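Long-range contact in apical membrane antigen 1 (Babesia divergens, PDB 4APM), which is a membrane antigen of an apicomplexan parasite that probably acts at the moving junction during host-cell invasion: residues P52-F66 with C190-Y204. Residues are numbered along the deposited sequence; the frame is centred on the assembly and turned at random.
Sequences PVMGKVINLGNNADF and CMEPMKSGIDAHLYY
K56 runs across the ring of Y204. Its CB and CG lie against Y204 CB, CD moves on to the ring atoms CG and CD1, and CE sits over the ring face, 3.7 Å from the centroid and 13° off the normal: a CH-pi contact. NZ, 4.3 Å from that centroid, makes an off-centre cation-pi contact while hydrogen-bonding Q167 OE1 and the carbonyls of I29 and Y30. CG stands anti to the backbone N (chi1 172°) and the chain is extended from there, which lays CD, CE and NZ across the ring; F66 CE2 lies near the ring's edge, 4.5 Å from Y204 CD2.

Two antiparallel pairings flank this site. Strand 56-60 pairs with 191-195, V57 and M194 exchanging bonds both ways (V57 N to M194 O 2.9 Å, M194 N to V57 O 2.8 Å). V53 and Y204 do likewise in the antiparallel sheet where edge strand 53-54 adjoins 202-205, with 150-153 beyond. A type II turn from V53 to K56 links them; there G55 N donates to L202 O (2.8 Å) and G55 O accepts from S196 N. K195 bends at chi2 (79°) to put NZ 2.9 Å from M54 O, in the carbonyl plane, and also reaches the carbonyls of A347 and G349.

On the N59 side, ND2 gives a weak hydrogen bond to M194 SD and an ordinary one to a water, which in turn donates to E192 OE2.

The chemistry implies a largely buried junction between two sheets, in which both lysine ammonium groups are held by backbone carbonyls and, for K56, the amide oxygen of Q167.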
ATOM      1  N   PRO A  52      -0.129   3.833  -7.489  1.00 20.55           N
ATOM      2  CA  PRO A  52      -1.329   4.437  -6.926  1.00 18.92           C
ATOM      3  C   PRO A  52      -1.539   3.890  -5.509  1.00 19.95           C
ATOM      4  O   PRO A  52      -0.979   2.837  -5.162  1.00 20.25           O
ATOM      5  CB  PRO A  52      -2.435   3.938  -7.871  1.00 21.82           C
ATOM      6  CG  PRO A  52      -1.861   2.697  -8.566  1.00 21.59           C
ATOM      7  CD  PRO A  52      -0.425   2.539  -8.143  1.00 18.84           C
ATOM      8  N   VAL A  53      -2.217   4.660  -4.666  1.00 20.19           N
ATOM      9  CA  VAL A  53      -2.447   4.302  -3.272  1.00 21.48           C
ATOM     10  C   VAL A  53      -3.965   4.081  -3.050  1.00 23.09           C
ATOM     11  O   VAL A  53      -4.753   5.027  -3.105  1.00 23.28           O
ATOM     12  CB  VAL A  53      -1.933   5.432  -2.343  1.00 19.51           C
ATOM     13  CG1 VAL A  53      -2.085   5.046  -0.891  1.00 18.22           C
ATOM     14  CG2 VAL A  53      -0.460   5.769  -2.658  1.00 21.84           C
ATOM     15  N   MET A  54      -4.383   2.836  -2.861  1.00 23.22           N
ATOM     16  CA  MET A  54      -5.814   2.547  -2.734  1.00 23.66           C
ATOM     17  C   MET A  54      -6.347   3.058  -1.385  1.00 25.36           C
ATOM     18  O   MET A  54      -5.662   2.984  -0.356  1.00 22.65           O
ATOM     19  CB  MET A  54      -6.093   1.055  -2.857  1.00 26.14           C
ATOM     20  CG  MET A  54      -5.781   0.465  -4.206  1.00 27.72           C
ATOM     21  SD  MET A  54      -6.157  -1.298  -4.259  1.00 32.12           S
ATOM     22  CE  MET A  54      -7.942  -1.311  -4.509  1.00 26.62           C
ATOM     23  N   GLY A  55      -7.553   3.608  -1.400  1.00 23.66           N
ATOM     24  CA  GLY A  55      -8.179   4.020  -0.160  1.00 25.14           C
ATOM     25  C   GLY A  55      -7.635   5.299   0.451  1.00 25.85           C
ATOM     26  O   GLY A  55      -8.073   5.693   1.535  1.00 25.93           O
ATOM     27  N   LYS A  56      -6.688   5.961  -0.209  1.00 22.25           N
ATOM     28  CA  LYS A  56      -6.205   7.227   0.330  1.00 22.56           C
ATOM     29  C   LYS A  56      -7.200   8.321   0.043  1.00 25.71           C
ATOM     30  O   LYS A  56      -7.483   8.614  -1.127  1.00 27.75           O
ATOM     31  CB  LYS A  56      -4.832   7.614  -0.239  1.00 23.03           C
ATOM     32  CG  LYS A  56      -4.370   9.021   0.142  1.00 22.07           C
ATOM     33  CD  LYS A  56      -2.888   9.201  -0.143  1.00 22.51           C
ATOM     34  CE  LYS A  56      -2.467  10.662  -0.104  1.00 22.05           C
ATOM     35  NZ  LYS A  56      -0.968  10.743  -0.145  1.00 21.57           N
ATOM     36  N   VAL A  57      -7.754   8.897   1.109  1.00 24.48           N
ATOM     37  CA  VAL A  57      -8.553  10.092   1.012  1.00 24.48           C
ATOM     38  C   VAL A  57      -7.902  11.184   1.846  1.00 28.09           C
ATOM     39  O   VAL A  57      -7.083  10.911   2.734  1.00 25.60           O
ATOM     40  CB  VAL A  57     -10.020   9.888   1.494  1.00 28.33           C
ATOM     41  CG1 VAL A  57     -10.725   8.796   0.710  1.00 27.98           C
ATOM     42  CG2 VAL A  57     -10.105   9.639   2.998  1.00 26.19           C
ATOM     43  N   ILE A  58      -8.275  12.426   1.571  1.00 28.35           N
ATOM     44  CA  ILE A  58      -7.845  13.520   2.409  1.00 31.11           C
ATOM     45  C   ILE A  58      -9.044  14.031   3.179  1.00 32.68           C
ATOM     46  O   ILE A  58     -10.037  14.435   2.571  1.00 34.45           O
ATOM     47  CB  ILE A  58      -7.218  14.659   1.573  1.00 29.13           C
ATOM     48  CG1 ILE A  58      -6.181  14.098   0.564  1.00 28.31           C
ATOM     49  CG2 ILE A  58      -6.611  15.712   2.491  1.00 28.42           C
ATOM     50  CD1 ILE A  58      -4.968  13.409   1.189  1.00 22.01           C
ATOM     51  N   ASN A  59      -8.977  13.951   4.510  1.00 33.27           N
ATOM     52  CA  ASN A  59     -10.010  14.524   5.396  1.00 34.99           C
ATOM     53  C   ASN A  59      -9.877  16.058   5.506  1.00 36.36           C
ATOM     54  O   ASN A  59      -8.799  16.586   5.802  1.00 34.62           O
ATOM     55  CB  ASN A  59      -9.917  13.919   6.804  1.00 36.64           C
ATOM     56  CG  ASN A  59     -10.292  12.455   6.846  1.00 46.77           C
ATOM     57  OD1 ASN A  59     -11.061  11.968   6.002  1.00 52.36           O
ATOM     58  ND2 ASN A  59      -9.756  11.733   7.840  1.00 43.54           N
ATOM     59  N   LEU A  60     -10.973  16.769   5.280  1.00 40.38           N
ATOM     60  CA  LEU A  60     -10.917  18.229   5.240  1.00 37.85           C
ATOM     61  C   LEU A  60     -11.537  18.884   6.485  1.00 38.49           C
ATOM     62  O   LEU A  60     -12.495  18.369   7.056  1.00 34.57           O
ATOM     63  CB  LEU A  60     -11.556  18.756   3.955  1.00 32.70           C
ATOM     64  CG  LEU A  60     -10.898  18.240   2.668  1.00 33.82           C
ATOM     65  CD1 LEU A  60     -11.553  18.887   1.446  1.00 31.35           C
ATOM     66  CD2 LEU A  60      -9.392  18.516   2.685  1.00 28.52           C
ATOM     67  N   GLY A  61     -10.944  20.003   6.913  1.00 41.35           N
ATOM     68  CA  GLY A  61     -11.457  20.783   8.040  1.00 45.43           C
ATOM     69  C   GLY A  61     -12.931  21.156   7.931  1.00 46.48           C
ATOM     70  O   GLY A  61     -13.658  21.112   8.922  1.00 49.43           O
ATOM     71  N   ASN A  62     -13.381  21.492   6.727  1.00 41.40           N
ATOM     72  CA  ASN A  62     -14.785  21.827   6.517  1.00 42.59           C
ATOM     73  C   ASN A  62     -15.679  20.602   6.366  1.00 41.71           C
ATOM     74  O   ASN A  62     -16.862  20.733   6.077  1.00 48.46           O
ATOM     75  CB  ASN A  62     -14.957  22.788   5.321  1.00 40.04           C
ATOM     76  CG  ASN A  62     -14.640  22.127   3.979  1.00 47.80           C
ATOM     77  OD1 ASN A  62     -14.364  20.928   3.912  1.00 46.11           O
ATOM     78  ND2 ASN A  62     -14.733  22.901   2.897  1.00 43.14           N
ATOM     79  N   ASN A  63     -15.114  19.412   6.558  1.00 43.55           N
ATOM     80  CA  ASN A  63     -15.853  18.150   6.393  1.00 40.22           C
ATOM     81  C   ASN A  63     -16.434  17.869   5.000  1.00 39.34           C
ATOM     82  O   ASN A  63     -17.231  16.953   4.827  1.00 36.67           O
ATOM     83  CB  ASN A  63     -16.930  17.992   7.466  1.00 45.70           C
ATOM     84  CG  ASN A  63     -16.372  17.430   8.765  1.00 59.20           C
ATOM     85  OD1 ASN A  63     -15.758  18.156   9.556  1.00 64.05           O
ATOM     86  ND2 ASN A  63     -16.522  16.112   8.960  1.00 54.66           N
ATOM     87  N   ALA A  64     -15.998  18.614   3.997  1.00 37.74           N
ATOM     88  CA  ALA A  64     -16.463  18.350   2.637  1.00 40.04           C
ATOM     89  C   ALA A  64     -15.663  17.194   2.029  1.00 37.02           C
ATOM     90  O   ALA A  64     -14.455  17.123   2.227  1.00 38.92           O
ATOM     91  CB  ALA A  64     -16.329  19.606   1.781  1.00 40.42           C
ATOM     92  N   ASP A  65     -16.328  16.304   1.289  1.00 34.90           N
ATOM     93  CA  ASP A  65     -15.615  15.278   0.519  1.00 37.24           C
ATOM     94  C   ASP A  65     -14.532  15.911  -0.365  1.00 37.51           C
ATOM     95  O   ASP A  65     -14.787  16.923  -1.040  1.00 36.05           O
ATOM     96  CB  ASP A  65     -16.563  14.449  -0.339  1.00 37.57           C
ATOM     97  CG  ASP A  65     -15.836  13.338  -1.094  1.00 41.16           C
ATOM     98  OD1 ASP A  65     -15.280  12.428  -0.442  1.00 46.32           O
ATOM     99  OD2 ASP A  65     -15.804  13.375  -2.334  1.00 35.80           O
ATOM    100  N   PHE A  66     -13.313  15.361  -0.305  1.00 31.03           N
ATOM    101  CA  PHE A  66     -12.181  16.005  -0.943  1.00 28.28           C
ATOM    102  C   PHE A  66     -12.310  16.062  -2.458  1.00 29.56           C
ATOM    103  O   PHE A  66     -11.654  16.873  -3.088  1.00 31.78           O
ATOM    104  CB  PHE A  66     -10.829  15.441  -0.490  1.00 29.05           C
ATOM    105  CG  PHE A  66     -10.479  14.080  -1.070  1.00 28.37           C
ATOM    106  CD1 PHE A  66     -11.368  13.007  -0.987  1.00 24.99           C
ATOM    107  CD2 PHE A  66      -9.226  13.866  -1.644  1.00 27.93           C
ATOM    108  CE1 PHE A  66     -11.033  11.766  -1.511  1.00 27.11           C
ATOM    109  CE2 PHE A  66      -8.869  12.614  -2.138  1.00 26.59           C
ATOM    110  CZ  PHE A  66      -9.771  11.565  -2.070  1.00 26.73           C
ATOM    111  N   CYS A 190      -7.250  22.811   6.603  1.00 50.12           N
ATOM    112  CA  CYS A 190      -6.874  21.954   7.713  1.00 50.14           C
ATOM    113  C   CYS A 190      -7.154  20.524   7.305  1.00 44.00           C
ATOM    114  O   CYS A 190      -8.301  20.157   7.074  1.00 45.24           O
ATOM    115  CB  CYS A 190      -7.692  22.310   8.947  1.00 54.97           C
ATOM    116  SG  CYS A 190      -7.418  21.204  10.343  1.00 63.54           S
ATOM    117  N   MET A 191      -6.109  19.725   7.153  1.00 43.15           N
ATOM    118  CA  MET A 191      -6.275  18.444   6.466  1.00 40.54           C
ATOM    119  C   MET A 191      -5.276  17.380   6.893  1.00 35.12           C
ATOM    120  O   MET A 191      -4.162  17.684   7.341  1.00 34.92           O
ATOM    121  CB  MET A 191      -6.252  18.642   4.936  1.00 40.50           C
ATOM    122  CG  MET A 191      -4.898  19.013   4.364  1.00 37.41           C
ATOM    123  SD  MET A 191      -4.932  19.342   2.584  1.00 40.56           S
ATOM    124  CE  MET A 191      -5.691  20.967   2.544  1.00 35.30           C
ATOM    125  N   GLU A 192      -5.693  16.130   6.762  1.00 34.21           N
ATOM    126  CA  GLU A 192      -4.775  14.999   6.822  1.00 31.31           C
ATOM    127  C   GLU A 192      -5.267  13.854   5.960  1.00 29.95           C
ATOM    128  O   GLU A 192      -6.474  13.692   5.791  1.00 32.87           O
ATOM    129  CB  GLU A 192      -4.615  14.516   8.256  1.00 34.03           C
ATOM    130  CG  GLU A 192      -5.913  14.225   8.985  1.00 39.40           C
ATOM    131  CD  GLU A 192      -5.643  13.843  10.420  1.00 43.47           C
ATOM    132  OE1 GLU A 192      -4.742  14.444  11.034  1.00 47.18           O
ATOM    133  OE2 GLU A 192      -6.280  12.906  10.919  1.00 47.85           O
ATOM    134  N   PRO A 193      -4.336  13.022   5.452  1.00 27.09           N
ATOM    135  CA  PRO A 193      -4.687  11.790   4.721  1.00 27.69           C
ATOM    136  C   PRO A 193      -5.257  10.731   5.645  1.00 28.76           C
ATOM    137  O   PRO A 193      -4.845  10.634   6.797  1.00 27.73           O
ATOM    138  CB  PRO A 193      -3.335  11.293   4.182  1.00 29.09           C
ATOM    139  CG  PRO A 193      -2.360  12.425   4.418  1.00 29.70           C
ATOM    140  CD  PRO A 193      -2.882  13.187   5.589  1.00 26.39           C
ATOM    141  N   MET A 194      -6.170   9.915   5.135  1.00 29.03           N
ATOM    142  CA  MET A 194      -6.446   8.657   5.782  1.00 31.69           C
ATOM    143  C   MET A 194      -6.719   7.505   4.824  1.00 29.69           C
ATOM    144  O   MET A 194      -7.031   7.716   3.665  1.00 30.94           O
ATOM    145  CB  MET A 194      -7.506   8.784   6.889  1.00 35.17           C
ATOM    146  CG  MET A 194      -8.947   8.947   6.461  1.00 44.57           C
ATOM    147  SD  MET A 194     -10.060   8.413   7.810  1.00 55.34           S
ATOM    148  CE  MET A 194     -10.439   6.746   7.270  1.00 48.91           C
ATOM    149  N   LYS A 195      -6.427   6.303   5.298  1.00 28.08           N
ATOM    150  CA  LYS A 195      -6.682   5.068   4.592  1.00 28.96           C
ATOM    151  C   LYS A 195      -8.106   4.618   4.919  1.00 31.18           C
ATOM    152  O   LYS A 195      -8.450   4.417   6.086  1.00 27.59           O
ATOM    153  CB  LYS A 195      -5.706   4.001   5.078  1.00 28.47           C
ATOM    154  CG  LYS A 195      -5.620   2.762   4.181  1.00 32.88           C
ATOM    155  CD  LYS A 195      -4.759   2.980   2.943  1.00 27.67           C
ATOM    156  CE  LYS A 195      -4.123   1.678   2.475  1.00 30.79           C
ATOM    157  NZ  LYS A 195      -3.534   1.751   1.093  1.00 28.58           N
ATOM    158  N   SER A 196      -8.956   4.532   3.904  1.00 27.89           N
ATOM    159  CA  SER A 196     -10.364   4.357   4.187  1.00 31.78           C
ATOM    160  C   SER A 196     -10.867   3.094   3.565  1.00 29.89           C
ATOM    161  O   SER A 196     -10.779   2.918   2.362  1.00 33.11           O
ATOM    162  CB  SER A 196     -11.175   5.535   3.672  1.00 32.60           C
ATOM    163  OG  SER A 196     -12.456   5.074   3.336  1.00 33.58           O
ATOM    164  N   GLY A 197     -11.390   2.205   4.394  1.00 28.45           N
ATOM    165  CA  GLY A 197     -11.951   0.964   3.907  1.00 27.35           C
ATOM    166  C   GLY A 197     -13.080   1.169   2.913  1.00 29.19           C
ATOM    167  O   GLY A 197     -13.097   0.533   1.866  1.00 29.33           O
ATOM    168  N   ILE A 198     -14.028   2.053   3.217  1.00 30.07           N
ATOM    169  CA  ILE A 198     -15.181   2.176   2.343  1.00 29.99           C
ATOM    170  C   ILE A 198     -14.842   2.944   1.088  1.00 32.65           C
ATOM    171  O   ILE A 198     -15.591   2.898   0.113  1.00 33.51           O
ATOM    172  CB  ILE A 198     -16.353   2.892   3.013  1.00 36.40           C
ATOM    173  CG1 ILE A 198     -15.975   4.342   3.337  1.00 34.92           C
ATOM    174  CG2 ILE A 198     -16.836   2.102   4.226  0.60 36.70           C
ATOM    175  CD1 ILE A 198     -17.048   5.059   4.105  1.00 42.76           C
ATOM    176  N   ASP A 199     -13.745   3.699   1.123  1.00 31.00           N
ATOM    177  CA  ASP A 199     -13.248   4.311  -0.096  1.00 28.55           C
ATOM    178  C   ASP A 199     -12.122   3.498  -0.709  1.00 28.36           C
ATOM    179  O   ASP A 199     -11.222   4.041  -1.364  1.00 31.03           O
ATOM    180  CB  ASP A 199     -12.889   5.775   0.135  1.00 28.90           C
ATOM    181  CG  ASP A 199     -14.112   6.688   0.010  1.00 38.86           C
ATOM    182  OD1 ASP A 199     -15.016   6.370  -0.800  1.00 33.35           O
ATOM    183  OD2 ASP A 199     -14.184   7.722   0.709  1.00 40.35           O
ATOM    184  N   ALA A 200     -12.144   2.192  -0.469  1.00 26.44           N
ATOM    185  CA  ALA A 200     -11.030   1.352  -0.885  1.00 28.59           C
ATOM    186  C   ALA A 200     -10.882   1.412  -2.408  1.00 29.03           C
ATOM    187  O   ALA A 200      -9.883   0.998  -2.957  1.00 28.93           O
ATOM    188  CB  ALA A 200     -11.248  -0.072  -0.440  1.00 26.58           C
ATOM    189  N   HIS A 201     -11.892   1.949  -3.069  1.00 29.53           N
ATOM    190  CA  HIS A 201     -12.015   1.852  -4.520  1.00 32.07           C
ATOM    191  C   HIS A 201     -11.462   3.116  -5.140  1.00 26.97           C
ATOM    192  O   HIS A 201     -11.442   3.261  -6.354  1.00 27.13           O
ATOM    193  CB  HIS A 201     -13.507   1.656  -4.920  1.00 31.53           C
ATOM    194  CG  HIS A 201     -14.442   2.739  -4.367  1.00 32.58           C
ATOM    195  ND1 HIS A 201     -14.841   2.770  -3.075  1.00 34.97           N
ATOM    196  CD2 HIS A 201     -15.030   3.855  -4.982  1.00 31.41           C
ATOM    197  CE1 HIS A 201     -15.638   3.852  -2.871  1.00 30.51           C
ATOM    198  NE2 HIS A 201     -15.749   4.514  -4.033  1.00 29.87           N
ATOM    199  N   LEU A 202     -11.023   4.042  -4.292  1.00 26.40           N
ATOM    200  CA  LEU A 202     -10.337   5.254  -4.727  1.00 23.55           C
ATOM    201  C   LEU A 202      -8.829   5.020  -4.819  1.00 25.66           C
ATOM    202  O   LEU A 202      -8.233   4.321  -3.978  1.00 24.71           O
ATOM    203  CB  LEU A 202     -10.636   6.409  -3.765  1.00 22.46           C
ATOM    204  CG  LEU A 202     -11.805   7.366  -4.045  1.00 26.83           C
ATOM    205  CD1 LEU A 202     -13.048   6.687  -4.624  1.00 26.14           C
ATOM    206  CD2 LEU A 202     -12.171   8.198  -2.824  1.00 24.88           C
ATOM    207  N   TYR A 203      -8.212   5.604  -5.854  1.00 24.36           N
ATOM    208  CA  TYR A 203      -6.768   5.522  -6.057  1.00 22.54           C
ATOM    209  C   TYR A 203      -6.203   6.930  -6.134  1.00 21.99           C
ATOM    210  O   TYR A 203      -6.486   7.652  -7.085  1.00 21.26           O
ATOM    211  CB  TYR A 203      -6.464   4.835  -7.378  1.00 23.50           C
ATOM    212  CG  TYR A 203      -6.907   3.409  -7.461  1.00 25.74           C
ATOM    213  CD1 TYR A 203      -8.254   3.079  -7.615  1.00 19.61           C
ATOM    214  CD2 TYR A 203      -5.967   2.384  -7.414  1.00 26.84           C
ATOM    215  CE1 TYR A 203      -8.648   1.780  -7.680  1.00 21.49           C
ATOM    216  CE2 TYR A 203      -6.345   1.078  -7.520  1.00 25.24           C
ATOM    217  CZ  TYR A 203      -7.693   0.785  -7.658  1.00 26.31           C
ATOM    218  OH  TYR A 203      -8.061  -0.527  -7.732  1.00 29.28           O
ATOM    219  N   TYR A 204      -5.413   7.314  -5.140  1.00 21.37           N
ATOM    220  CA  TYR A 204      -4.665   8.581  -5.174  1.00 21.11           C
ATOM    221  C   TYR A 204      -3.302   8.324  -5.809  1.00 23.13           C
ATOM    222  O   TYR A 204      -2.593   7.391  -5.434  1.00 24.16           O
ATOM    223  CB  TYR A 204      -4.472   9.107  -3.749  1.00 20.97           C
ATOM    224  CG  TYR A 204      -3.878  10.504  -3.645  1.00 20.48           C
ATOM    225  CD1 TYR A 204      -2.501  10.714  -3.757  1.00 19.90           C
ATOM    226  CD2 TYR A 204      -4.690  11.603  -3.392  1.00 22.26           C
ATOM    227  CE1 TYR A 204      -1.961  11.995  -3.637  1.00 23.98           C
ATOM    228  CE2 TYR A 204      -4.167  12.891  -3.295  1.00 23.71           C
ATOM    229  CZ  TYR A 204      -2.803  13.078  -3.422  1.00 22.83           C
ATOM    230  OH  TYR A 204      -2.277  14.322  -3.314  1.00 25.26           O
TER
HETATM  231  O   HOH W   1      -8.952  12.587  10.397  1.00 52.55           O